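Local coordinates for translation initiation factor eIF2b-like protein (Chaetomium thermophilum, PDB 4ZEM) that is the beta subunit of the heterodecameric eIF2B complex, which is thought to act as guanine nucleotide exchange factor for eIF2 in translation initiation, at residues S60-D64 against Q152-V156; L208-A212 against K242-V248; F217-A222 against V248-L253. All coordinates share one frame; numbering follows the deposited sequence.

Contact 1 (S60-D64 against Q152-V156); sequences SKWHD and QPFSV
W62 and V156 make the apolar half of this contact. The CG1 methyl of V156 sits over one face of the indole, 3.8 Å from the centroid of its six-membered ring, displaced from the middle toward the rim: a CH-pi contact, closest at W62 CZ3 (3.5 Å to V156 CG1). The tryptophan's chi1 is 55°, with CG between its own backbone N and carbonyl carbon. On the valine, with CG1 anti to the backbone N (chi1 172°), it is this branch that meets the ring.

The second group of contacts is made by the H63 imidazole. P153 comes up to it with its CD atom, 3.4 Å from H63 CE1, the two side chains crossing at about a right angle. The amide of Q152, brought round by a bend at chi2, approaches obliquely, its plane turned 69° from that of the imidazole; Q152 NE2 and H63 NE2 are 3.1 Å apart.

The polar contacts that hold the 60-64 loop run to neighbouring helices: W62 NE1 donates to the carbonyl of V57, which fixes the turn of the indole. D64, the N-cap of helix 65-82, binds Q67 N through OD2, and H63 N is bonded to the side chain of Q67. L159 and R160 continue the packing of helix 154-182 against W62.

Across the two segments the clear interactions are apolar and CH-pi, with W62, P153 and V156 buried and the H63-Q152 side more open; this implies that the join between the turn after helix 43-59 and the start of helix 154-182 rests largely on packing.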
loop_
_atom_site.group_PDB
_atom_site.type_symbol
_atom_site.label_atom_id
_atom_site.label_comp_id
_atom_site.label_asym_id
_atom_site.label_seq_id
_atom_site.Cartn_x
_atom_site.Cartn_y
_atom_site.Cartn_z
ATOM N N SER A 60 -6.164 -17.326 16.586
ATOM C CA SER A 60 -6.019 -18.654 15.978
ATOM C C SER A 60 -5.197 -19.589 16.877
ATOM O O SER A 60 -4.484 -19.133 17.772
ATOM C CB SER A 60 -5.396 -18.557 14.584
ATOM O OG SER A 60 -4.000 -18.336 14.656
ATOM N N LYS A 61 -5.290 -20.895 16.622
ATOM C CA LYS A 61 -4.474 -21.901 17.312
ATOM C C LYS A 61 -3.167 -22.267 16.597
ATOM O O LYS A 61 -3.181 -22.622 15.420
ATOM C CB LYS A 61 -5.295 -23.182 17.500
ATOM C CG LYS A 61 -6.590 -23.019 18.268
ATOM C CD LYS A 61 -7.405 -24.302 18.204
ATOM C CE LYS A 61 -8.871 -24.038 18.487
ATOM N NZ LYS A 61 -9.111 -23.822 19.939
ATOM N N TRP A 62 -2.059 -22.071 17.299
ATOM C CA TRP A 62 -0.735 -22.388 16.801
ATOM C C TRP A 62 0.195 -22.496 17.998
ATOM O O TRP A 62 -0.003 -21.810 18.995
ATOM C CB TRP A 62 -0.241 -21.308 15.836
ATOM C CG TRP A 62 -0.266 -19.935 16.415
ATOM C CD1 TRP A 62 -1.316 -19.074 16.424
ATOM C CD2 TRP A 62 0.807 -19.262 17.079
ATOM N NE1 TRP A 62 -0.968 -17.909 17.051
ATOM C CE2 TRP A 62 0.332 -18.000 17.463
ATOM C CE3 TRP A 62 2.123 -19.608 17.385
ATOM C CZ2 TRP A 62 1.124 -17.080 18.134
ATOM C CZ3 TRP A 62 2.905 -18.696 18.054
ATOM C CH2 TRP A 62 2.406 -17.446 18.420
ATOM N N HIS A 63 1.210 -23.346 17.908
ATOM C CA HIS A 63 2.168 -23.471 18.999
ATOM C C HIS A 63 3.586 -23.158 18.543
ATOM O O HIS A 63 4.456 -22.869 19.357
ATOM C CB HIS A 63 2.103 -24.858 19.635
ATOM C CG HIS A 63 1.076 -24.981 20.715
ATOM N ND1 HIS A 63 1.349 -25.547 21.940
ATOM C CD2 HIS A 63 -0.226 -24.613 20.756
ATOM C CE1 HIS A 63 0.260 -25.527 22.687
ATOM N NE2 HIS A 63 -0.709 -24.963 21.992
ATOM N N ASP A 64 3.808 -23.212 17.236
ATOM C CA ASP A 64 5.124 -22.949 16.669
ATOM C C ASP A 64 5.023 -21.974 15.505
ATOM O O ASP A 64 3.977 -21.852 14.878
ATOM C CB ASP A 64 5.801 -24.247 16.235
ATOM C CG ASP A 64 4.973 -25.027 15.254
ATOM O OD1 ASP A 64 5.502 -25.970 14.639
ATOM O OD2 ASP A 64 3.786 -24.693 15.094
ATOM N N GLN A 152 -1.018 -23.217 26.548
ATOM C CA GLN A 152 -0.143 -22.398 25.715
ATOM C C GLN A 152 1.207 -22.174 26.385
ATOM O O GLN A 152 1.289 -21.484 27.403
ATOM C CB GLN A 152 -0.795 -21.051 25.414
ATOM C CG GLN A 152 -2.027 -21.156 24.562
ATOM C CD GLN A 152 -1.740 -21.785 23.221
ATOM O OE1 GLN A 152 -0.715 -21.512 22.602
ATOM N NE2 GLN A 152 -2.612 -22.678 22.795
ATOM N N PRO A 153 2.275 -22.764 25.822
ATOM C CA PRO A 153 3.618 -22.584 26.385
ATOM C C PRO A 153 4.056 -21.121 26.346
ATOM O O PRO A 153 3.611 -20.376 25.472
ATOM C CB PRO A 153 4.504 -23.455 25.484
ATOM C CG PRO A 153 3.702 -23.707 24.261
ATOM C CD PRO A 153 2.272 -23.687 24.677
ATOM N N PHE A 154 4.908 -20.728 27.288
ATOM C CA PHE A 154 5.355 -19.346 27.419
ATOM C C PHE A 154 5.941 -18.809 26.119
ATOM O O PHE A 154 5.603 -17.704 25.692
ATOM C CB PHE A 154 6.391 -19.228 28.543
ATOM C CG PHE A 154 6.774 -17.811 28.874
ATOM C CD1 PHE A 154 6.257 -17.189 29.999
ATOM C CD2 PHE A 154 7.653 -17.102 28.067
ATOM C CE1 PHE A 154 6.602 -15.886 30.307
ATOM C CE2 PHE A 154 7.999 -15.798 28.366
ATOM C CZ PHE A 154 7.475 -15.190 29.489
ATOM N N SER A 155 6.827 -19.591 25.507
ATOM C CA SER A 155 7.493 -19.210 24.260
ATOM C C SER A 155 6.516 -18.739 23.182
ATOM O O SER A 155 6.800 -17.808 22.432
ATOM C CB SER A 155 8.325 -20.385 23.741
ATOM O OG SER A 155 7.535 -21.555 23.600
ATOM N N VAL A 156 5.362 -19.388 23.113
ATOM C CA VAL A 156 4.319 -19.025 22.165
ATOM C C VAL A 156 3.722 -17.676 22.495
ATOM O O VAL A 156 3.475 -16.855 21.616
ATOM C CB VAL A 156 3.226 -20.071 22.172
ATOM C CG1 VAL A 156 2.023 -19.639 21.329
ATOM C CG2 VAL A 156 3.816 -21.339 21.674
#

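Contact 2 (L208-A212 against K242-V248); sequences LVKAA and KLNAAGV
V209 turns CG1 anti to its backbone N (chi1 162°) and K242 does the same with its CG (chi1 -158°), which brings the valine's two methyls against the extended lysine chain. The pair belongs to two nearly parallel helices, 202-214 and 237-246, that lie on the same face of the Rossmann-like sheet; their local axes run 9.5 Å apart at 10°. The lysine crosses the valine at about a right angle, with K242 CD 4.0 Å from V209 CG2 and K242 CE at the same distance from V209 CG1. Its aliphatic part lies along the more exposed border of the interface.

Deeper in, L243 pushes CD2 between the helices. This methyl lies 4.1 Å from L208 CB and 4.2 Å from V209 CG2, and both L208 and L243 also rest on V219 of the strand beneath.

At the C-terminal end the helices meet through small residues, A212 CB facing A246 CB at 3.5 Å. Here helix 237-246 stops in a Schellman motif: G247, at positive phi, donates its N to N244 O, and the N of V248 returns to L243 O at 2.9 Å. That reversal swings the chain toward the sheet and turns V248 to the first helix, where its CG2 methyl lies 3.5 Å from A212 CB.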
loop_
_atom_site.group_PDB
_atom_site.type_symbol
_atom_site.label_atom_id
_atom_site.label_comp_id
_atom_site.label_asym_id
_atom_site.label_seq_id
_atom_site.Cartn_x
_atom_site.Cartn_y
_atom_site.Cartn_z
ATOM N N LEU A 208 -0.853 17.445 -2.817
ATOM C CA LEU A 208 -1.063 18.766 -3.400
ATOM C C LEU A 208 -1.464 19.806 -2.359
ATOM O O LEU A 208 -0.957 20.933 -2.363
ATOM C CB LEU A 208 -2.124 18.700 -4.494
ATOM C CG LEU A 208 -1.729 17.879 -5.720
ATOM C CD1 LEU A 208 -2.911 17.771 -6.677
ATOM C CD2 LEU A 208 -0.497 18.468 -6.409
ATOM N N VAL A 209 -2.366 19.420 -1.460
ATOM C CA VAL A 209 -2.833 20.307 -0.399
ATOM C C VAL A 209 -1.694 20.722 0.536
ATOM O O VAL A 209 -1.605 21.886 0.935
ATOM C CB VAL A 209 -3.983 19.642 0.408
ATOM C CG1 VAL A 209 -4.191 20.311 1.759
ATOM C CG2 VAL A 209 -5.265 19.651 -0.418
ATOM N N LYS A 210 -0.814 19.777 0.857
ATOM C CA LYS A 210 0.330 20.053 1.717
ATOM C C LYS A 210 1.272 21.021 1.003
ATOM O O LYS A 210 1.768 21.980 1.597
ATOM C CB LYS A 210 1.061 18.757 2.081
ATOM C CG LYS A 210 1.853 18.798 3.393
ATOM C CD LYS A 210 3.087 19.664 3.364
ATOM C CE LYS A 210 3.830 19.554 4.686
ATOM N NZ LYS A 210 2.952 19.861 5.843
ATOM N N ALA A 211 1.505 20.760 -0.280
ATOM C CA ALA A 211 2.397 21.587 -1.077
ATOM C C ALA A 211 1.880 23.022 -1.136
ATOM O O ALA A 211 2.654 23.977 -1.059
ATOM C CB ALA A 211 2.534 21.007 -2.482
ATOM N N ALA A 212 0.561 23.157 -1.233
ATOM C CA ALA A 212 -0.092 24.460 -1.303
ATOM C C ALA A 212 0.202 25.299 -0.062
ATOM O O ALA A 212 0.235 26.529 -0.133
ATOM C CB ALA A 212 -1.589 24.289 -1.482
ATOM N N LYS A 242 -10.618 23.289 -2.239
ATOM C CA LYS A 242 -9.599 23.284 -1.203
ATOM C C LYS A 242 -8.293 23.914 -1.682
ATOM O O LYS A 242 -7.653 24.659 -0.953
ATOM C CB LYS A 242 -9.370 21.870 -0.677
ATOM C CG LYS A 242 -8.761 21.834 0.710
ATOM C CD LYS A 242 -8.766 20.428 1.278
ATOM C CE LYS A 242 -8.130 20.395 2.657
ATOM N NZ LYS A 242 -7.907 19.001 3.123
ATOM N N LEU A 243 -7.908 23.613 -2.916
ATOM C CA LEU A 243 -6.679 24.145 -3.494
ATOM C C LEU A 243 -6.723 25.645 -3.716
ATOM O O LEU A 243 -5.754 26.348 -3.461
ATOM C CB LEU A 243 -6.350 23.437 -4.806
ATOM C CG LEU A 243 -5.832 22.008 -4.708
ATOM C CD1 LEU A 243 -5.632 21.421 -6.090
ATOM C CD2 LEU A 243 -4.545 21.957 -3.910
ATOM N N ASN A 244 -7.861 26.124 -4.198
ATOM C CA ASN A 244 -8.052 27.542 -4.465
ATOM C C ASN A 244 -7.952 28.376 -3.192
ATOM O O ASN A 244 -7.373 29.462 -3.201
ATOM C CB ASN A 244 -9.405 27.787 -5.145
ATOM C CG ASN A 244 -9.481 27.185 -6.540
ATOM O OD1 ASN A 244 -8.458 26.959 -7.197
ATOM N ND2 ASN A 244 -10.700 26.923 -7.001
ATOM N N ALA A 245 -8.499 27.856 -2.097
ATOM C CA ALA A 245 -8.454 28.569 -0.821
ATOM C C ALA A 245 -7.025 28.648 -0.292
ATOM O O ALA A 245 -6.649 29.599 0.389
ATOM C CB ALA A 245 -9.362 27.898 0.190
ATOM N N ALA A 246 -6.236 27.635 -0.624
ATOM C CA ALA A 246 -4.856 27.531 -0.173
ATOM C C ALA A 246 -3.964 28.516 -0.931
ATOM O O ALA A 246 -2.862 28.840 -0.488
ATOM C CB ALA A 246 -4.354 26.116 -0.339
ATOM N N GLY A 247 -4.437 28.948 -2.098
ATOM C CA GLY A 247 -3.740 29.920 -2.918
ATOM C C GLY A 247 -3.280 29.307 -4.228
ATOM O O GLY A 247 -2.550 29.924 -4.997
ATOM N N VAL A 248 -3.728 28.088 -4.499
ATOM C CA VAL A 248 -3.298 27.400 -5.700
ATOM C C VAL A 248 -4.348 27.501 -6.802
ATOM O O VAL A 248 -5.532 27.237 -6.585
ATOM C CB VAL A 248 -2.986 25.912 -5.394
ATOM C CG1 VAL A 248 -2.868 25.090 -6.673
ATOM C CG2 VAL A 248 -1.703 25.817 -4.605
#

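Contact 3 (F217-A222 against V248-L253); sequences FTVILA and VSTINL
Strands 218-222 and 249-252 run parallel, their local axes 4.6 Å apart at closest and crossing at -23°, with T218 paired to S249, V219 to T250, I220 to I251 and L221 to N252. V219 is held through both its backbone N and its O: the N donates to S249 O in an almost straight bond (2.8 Å, 170°), and the O receives I251 N. L221 N then binds I251 O at 2.9 Å, while the bond from S249 N to F217 O is longer and more bent, at 3.3 Å. A water at this end is bound to S249 OG and, weakly, to F217 O.

Side chains alternate between two faces. On one, I220 and I251 lie alongside each other pointing the same way, I220 CG1 3.8 Å from I251 CB. I251 CD1 reaches back to T218 CG2 at 3.7 Å, and I220 CG2 meets L253 CG; Y261 of helix 258-261 covers this isoleucine cluster.

The other face carries V219, T250, L221 and N252 beneath helices 202-214 and 237-246. At its start F217, with chi1 64°, holds its ring so that V248 CG2 sits over a face, a CH-pi contact 4.0 Å from the centroid. The other valine methyl, V248 CG1, packs on V219 CG2 at 3.7 Å. T250 OG1 probably bonds the side chain of N244.

T218 and I220 turn their backbone polar groups to strand 194-198, whereas 249-252 is the outermost strand of the sheet within this chain. Strand 218-222, helix 237-246 and strand 249-252 form a beta-alpha-beta crossover, and the 3-2-1-4-5-6 order of the parallel strands is that of a Rossmann-like fold.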
loop_
_atom_site.group_PDB
_atom_site.type_symbol
_atom_site.label_atom_id
_atom_site.label_comp_id
_atom_site.label_asym_id
_atom_site.label_seq_id
_atom_site.Cartn_x
_atom_site.Cartn_y
_atom_site.Cartn_z
ATOM N N PHE A 217 1.573 27.683 -6.709
ATOM C CA PHE A 217 1.681 27.002 -7.999
ATOM C C PHE A 217 0.311 26.706 -8.604
ATOM O O PHE A 217 -0.723 27.119 -8.074
ATOM C CB PHE A 217 2.493 25.700 -7.865
ATOM C CG PHE A 217 1.852 24.655 -6.986
ATOM C CD1 PHE A 217 1.832 24.802 -5.602
ATOM C CD2 PHE A 217 1.333 23.486 -7.537
ATOM C CE1 PHE A 217 1.253 23.830 -4.788
ATOM C CE2 PHE A 217 0.764 22.508 -6.723
ATOM C CZ PHE A 217 0.719 22.688 -5.345
ATOM N N THR A 218 0.322 26.040 -9.755
ATOM C CA THR A 218 -0.897 25.722 -10.484
ATOM C C THR A 218 -1.073 24.218 -10.664
ATOM O O THR A 218 -0.136 23.514 -11.045
ATOM C CB THR A 218 -0.899 26.421 -11.868
ATOM O OG1 THR A 218 -0.797 27.840 -11.685
ATOM C CG2 THR A 218 -2.165 26.112 -12.641
ATOM N N VAL A 219 -2.284 23.732 -10.420
ATOM C CA VAL A 219 -2.578 22.320 -10.611
ATOM C C VAL A 219 -3.539 22.121 -11.777
ATOM O O VAL A 219 -4.607 22.734 -11.835
ATOM C CB VAL A 219 -3.174 21.702 -9.329
ATOM C CG1 VAL A 219 -3.622 20.268 -9.566
ATOM C CG2 VAL A 219 -2.160 21.756 -8.218
ATOM N N ILE A 220 -3.153 21.249 -12.702
ATOM C CA ILE A 220 -3.993 20.921 -13.842
ATOM C C ILE A 220 -4.581 19.527 -13.638
ATOM O O ILE A 220 -3.850 18.551 -13.446
ATOM C CB ILE A 220 -3.213 20.970 -15.170
ATOM C CG1 ILE A 220 -2.595 22.356 -15.396
ATOM C CG2 ILE A 220 -4.116 20.592 -16.334
ATOM C CD1 ILE A 220 -1.183 22.498 -14.856
ATOM N N LEU A 221 -5.905 19.451 -13.614
ATOM C CA LEU A 221 -6.580 18.183 -13.402
ATOM C C LEU A 221 -7.074 17.630 -14.732
ATOM O O LEU A 221 -7.893 18.253 -15.411
ATOM C CB LEU A 221 -7.736 18.354 -12.418
ATOM C CG LEU A 221 -7.343 18.858 -11.027
ATOM C CD1 LEU A 221 -8.569 19.271 -10.262
ATOM C CD2 LEU A 221 -6.607 17.783 -10.258
ATOM N N ALA A 222 -6.544 16.476 -15.119
ATOM C CA ALA A 222 -6.910 15.860 -16.384
ATOM C C ALA A 222 -7.392 14.431 -16.191
ATOM O O ALA A 222 -6.821 13.674 -15.406
ATOM C CB ALA A 222 -5.735 15.890 -17.347
ATOM N N VAL A 248 -3.728 28.088 -4.499
ATOM C CA VAL A 248 -3.298 27.400 -5.700
ATOM C C VAL A 248 -4.348 27.501 -6.802
ATOM O O VAL A 248 -5.532 27.237 -6.585
ATOM C CB VAL A 248 -2.986 25.912 -5.394
ATOM C CG1 VAL A 248 -2.868 25.090 -6.673
ATOM C CG2 VAL A 248 -1.703 25.817 -4.605
ATOM N N SER A 249 -3.894 27.915 -7.981
ATOM C CA SER A 249 -4.734 27.967 -9.170
ATOM C C SER A 249 -4.978 26.567 -9.712
ATOM O O SER A 249 -4.110 25.695 -9.630
ATOM C CB SER A 249 -4.110 28.871 -10.243
ATOM O OG SER A 249 -4.027 30.208 -9.772
ATOM N N THR A 250 -6.176 26.351 -10.242
ATOM C CA THR A 250 -6.534 25.056 -10.808
ATOM C C THR A 250 -7.039 25.199 -12.229
ATOM O O THR A 250 -7.762 26.144 -12.563
ATOM C CB THR A 250 -7.592 24.320 -9.960
ATOM O OG1 THR A 250 -8.699 25.199 -9.707
ATOM C CG2 THR A 250 -6.993 23.886 -8.636
ATOM N N ILE A 251 -6.615 24.258 -13.065
ATOM C CA ILE A 251 -6.998 24.238 -14.461
ATOM C C ILE A 251 -7.719 22.943 -14.798
ATOM O O ILE A 251 -7.284 21.862 -14.415
ATOM C CB ILE A 251 -5.762 24.406 -15.368
ATOM C CG1 ILE A 251 -5.150 25.797 -15.148
ATOM C CG2 ILE A 251 -6.128 24.190 -16.834
ATOM C CD1 ILE A 251 -3.887 26.082 -15.952
ATOM N N ASN A 252 -8.852 23.066 -15.474
ATOM C CA ASN A 252 -9.558 21.906 -15.997
ATOM C C ASN A 252 -9.274 21.774 -17.480
ATOM O O ASN A 252 -9.443 22.727 -18.237
ATOM C CB ASN A 252 -11.063 22.006 -15.743
ATOM C CG ASN A 252 -11.452 21.502 -14.370
ATOM O OD1 ASN A 252 -11.022 20.428 -13.944
ATOM N ND2 ASN A 252 -12.262 22.281 -13.663
ATOM N N LEU A 253 -8.845 20.588 -17.883
ATOM C CA LEU A 253 -8.500 20.306 -19.264
ATOM C C LEU A 253 -9.548 19.516 -20.010
ATOM O O LEU A 253 -10.151 18.603 -19.465
ATOM C CB LEU A 253 -7.207 19.507 -19.317
ATOM C CG LEU A 253 -5.919 20.272 -19.543
ATOM C CD1 LEU A 253 -4.837 19.277 -19.920
ATOM C CD2 LEU A 253 -6.127 21.278 -20.657
HETATM O O HOH W 1 -1.921 30.239 -7.730
#

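Overall arrangement
Contact 1 stands apart: its centre is 51 Å from that of contact 2 and 56 Å from that of contact 3, on the opposite side of the chain's centre, and it comes first in the sequence. It joins parts of the helical N-terminal region. Contacts 2 and 3 lie 11 Å apart, centre to centre, and their segments alternate along the chain: helix 202-214, strand 218-222, helix 237-246, strand 249-252. They share V248 and also touch where A211 packs on F217 and L243 on T250. Together they assemble one edge of the Rossmann-like sheet, at strand 249-252, with its helical cover, while contact 1 belongs to the elongated helical part of the chain.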